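Local coordinates for protein flavin reductase (Uncultured bacterium, PDB 5CHO) that binds FAD and probably supplies reduced flavin to the halogenase of a bacterial two-component tryptophan halogenase system, at residues G132-G136 / F147-L151. Numbering follows the deposited sequence.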
ATOM      1  N   GLY A 132      -9.111 -12.876  17.492  1.00 41.96           N
ATOM      2  CA  GLY A 132      -8.482 -11.740  18.131  1.00 42.33           C
ATOM      3  C   GLY A 132      -9.154 -11.465  19.462  1.00 46.97           C
ATOM      4  O   GLY A 132     -10.381 -11.431  19.558  1.00 39.20           O
ATOM      5  N   ALA A 133      -8.341 -11.267  20.491  1.00 47.86           N
ATOM      6  CA  ALA A 133      -8.834 -11.122  21.856  1.00 50.20           C
ATOM      7  C   ALA A 133      -9.743  -9.903  22.020  1.00 48.26           C
ATOM      8  O   ALA A 133     -10.689  -9.935  22.807  1.00 50.77           O
ATOM      9  CB  ALA A 133      -7.660 -11.040  22.826  1.00 50.57           C
ATOM     10  N   ARG A 134      -9.456  -8.838  21.279  1.00 54.31           N
ATOM     11  CA  ARG A 134     -10.186  -7.581  21.425  1.00 46.89           C
ATOM     12  C   ARG A 134     -11.413  -7.460  20.528  1.00 48.02           C
ATOM     13  O   ARG A 134     -12.393  -6.816  20.902  1.00 56.53           O
ATOM     14  CB  ARG A 134      -9.257  -6.402  21.142  1.00 47.92           C
ATOM     15  CG  ARG A 134      -8.132  -6.243  22.143  1.00 53.66           C
ATOM     16  CD  ARG A 134      -8.682  -5.846  23.507  1.00 64.54           C
ATOM     17  NE  ARG A 134      -9.367  -4.556  23.460  1.00 69.90           N
ATOM     18  CZ  ARG A 134      -8.751  -3.379  23.495  1.00 71.34           C
ATOM     19  NH1 ARG A 134      -7.427  -3.317  23.581  1.00 55.91           N
ATOM     20  NH2 ARG A 134      -9.459  -2.256  23.444  1.00 63.67           N
ATOM     21  N   THR A 135     -11.363  -8.086  19.356  1.00 45.85           N
ATOM     22  CA  THR A 135     -12.400  -7.903  18.344  1.00 41.68           C
ATOM     23  C   THR A 135     -13.100  -9.207  17.993  1.00 37.90           C
ATOM     24  O   THR A 135     -14.167  -9.196  17.383  1.00 35.85           O
ATOM     25  CB  THR A 135     -11.806  -7.304  17.059  1.00 42.49           C
ATOM     26  OG1 THR A 135     -10.866  -8.226  16.494  1.00 42.26           O
ATOM     27  CG2 THR A 135     -11.107  -5.987  17.365  1.00 36.75           C
ATOM     28  N   GLY A 136     -12.505 -10.330  18.387  1.00 42.81           N
ATOM     29  CA  GLY A 136     -13.002 -11.634  17.984  1.00 42.68           C
ATOM     30  C   GLY A 136     -12.852 -11.906  16.497  1.00 41.67           C
ATOM     31  O   GLY A 136     -13.409 -12.875  15.987  1.00 42.04           O
ATOM     32  N   PHE A 147      -2.968  -7.825  13.197  1.00 34.54           N
ATOM     33  CA  PHE A 147      -3.475  -6.543  13.676  1.00 29.63           C
ATOM     34  C   PHE A 147      -4.952  -6.678  14.016  1.00 34.82           C
ATOM     35  O   PHE A 147      -5.686  -7.381  13.324  1.00 35.29           O
ATOM     36  CB  PHE A 147      -3.324  -5.423  12.639  1.00 27.61           C
ATOM     37  CG  PHE A 147      -1.919  -5.203  12.155  1.00 33.34           C
ATOM     38  CD1 PHE A 147      -1.085  -4.277  12.771  1.00 35.89           C
ATOM     39  CD2 PHE A 147      -1.432  -5.922  11.074  1.00 29.61           C
ATOM     40  CE1 PHE A 147       0.208  -4.075  12.315  1.00 29.79           C
ATOM     41  CE2 PHE A 147      -0.147  -5.720  10.611  1.00 30.94           C
ATOM     42  CZ  PHE A 147       0.676  -4.799  11.236  1.00 33.68           C
ATOM     43  N   GLU A 148      -5.382  -6.010  15.082  1.00 34.06           N
ATOM     44  CA  GLU A 148      -6.805  -5.778  15.318  1.00 37.38           C
ATOM     45  C   GLU A 148      -7.051  -4.284  15.278  1.00 36.51           C
ATOM     46  O   GLU A 148      -6.251  -3.502  15.794  1.00 37.66           O
ATOM     47  CB  GLU A 148      -7.276  -6.351  16.656  1.00 37.00           C
ATOM     48  CG  GLU A 148      -7.179  -7.856  16.777  1.00 40.12           C
ATOM     49  CD  GLU A 148      -7.716  -8.353  18.104  1.00 46.33           C
ATOM     50  OE1 GLU A 148      -8.931  -8.632  18.185  1.00 46.97           O
ATOM     51  OE2 GLU A 148      -6.931  -8.455  19.070  1.00 48.22           O
ATOM     52  N   CYS A 149      -8.166  -3.893  14.673  1.00 32.61           N
ATOM     53  CA  CYS A 149      -8.446  -2.487  14.443  1.00 31.74           C
ATOM     54  C   CYS A 149      -9.891  -2.141  14.740  1.00 36.90           C
ATOM     55  O   CYS A 149     -10.786  -2.970  14.585  1.00 36.19           O
ATOM     56  CB  CYS A 149      -8.131  -2.124  12.990  1.00 33.16           C
ATOM     57  SG  CYS A 149      -6.515  -2.681  12.406  1.00 46.39           S
ATOM     58  N   ALA A 150     -10.101  -0.905  15.173  1.00 37.28           N
ATOM     59  CA  ALA A 150     -11.431  -0.331  15.265  1.00 36.14           C
ATOM     60  C   ALA A 150     -11.592   0.656  14.127  1.00 34.66           C
ATOM     61  O   ALA A 150     -10.683   1.436  13.852  1.00 37.26           O
ATOM     62  CB  ALA A 150     -11.632   0.349  16.594  1.00 37.65           C
ATOM     63  N   LEU A 151     -12.745   0.631  13.469  1.00 36.91           N
ATOM     64  CA  LEU A 151     -12.970   1.520  12.346  1.00 34.97           C
ATOM     65  C   LEU A 151     -13.021   2.968  12.829  1.00 41.30           C
ATOM     66  O   LEU A 151     -13.859   3.344  13.647  1.00 43.71           O
ATOM     67  CB  LEU A 151     -14.254   1.131  11.609  1.00 32.56           C
ATOM     68  CG  LEU A 151     -14.648   2.002  10.414  1.00 33.22           C
ATOM     69  CD1 LEU A 151     -13.524   2.053   9.390  1.00 32.38           C
ATOM     70  CD2 LEU A 151     -15.925   1.475   9.779  1.00 30.06           C
TER
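The loop joining the two strands of the small antiparallel hairpin 129-131/138-140 wraps its backbone around one carboxylate, that of Glu148 on the long strand 145-157. Glu148 turns CG anti to its carbonyl carbon (chi1 -64°) and then runs straight out, which carries the acid group into the mouth of the loop. There Glu148 OE1 takes two short bonds from one residue: Thr135 N at 2.8 Å, a bent bond (137°) approaching from the syn side but 28° out of the carboxylate plane, and Thr135 OG1 at 2.6 Å on the anti lone pair. Arg134 N adds weak bonds to both oxygens, the straighter one to Glu148 OE2 at 3.4 Å. Threonine suits its place because its hydroxyl and its amide reach the same oxygen while its methyl, Thr135 CG2, packs 3.9 Å from Glu148 CB. Glycine suits position 132, where a side chain would run into OE1, and Gly136, whose phi is positive, closes the loop with a bond from its N to Gly132 O of 2.7 Å. Arg134 brings only its CB and CG near the carboxylate; its guanidinium leads away, so no salt bridge forms. An alanine in place of Glu148 would probably leave the amide and hydroxyl of Thr135 without their shared acceptor and Thr169 OG1 without its partner. Glu148 OE2 is also hydrogen-bonded to Thr169 OG1 on strand 160-172. Strand 145-157 runs antiparallel between that strand and strand 95-100, and the loop rests over all three, with Thr135 touching Ser95 and Leu168.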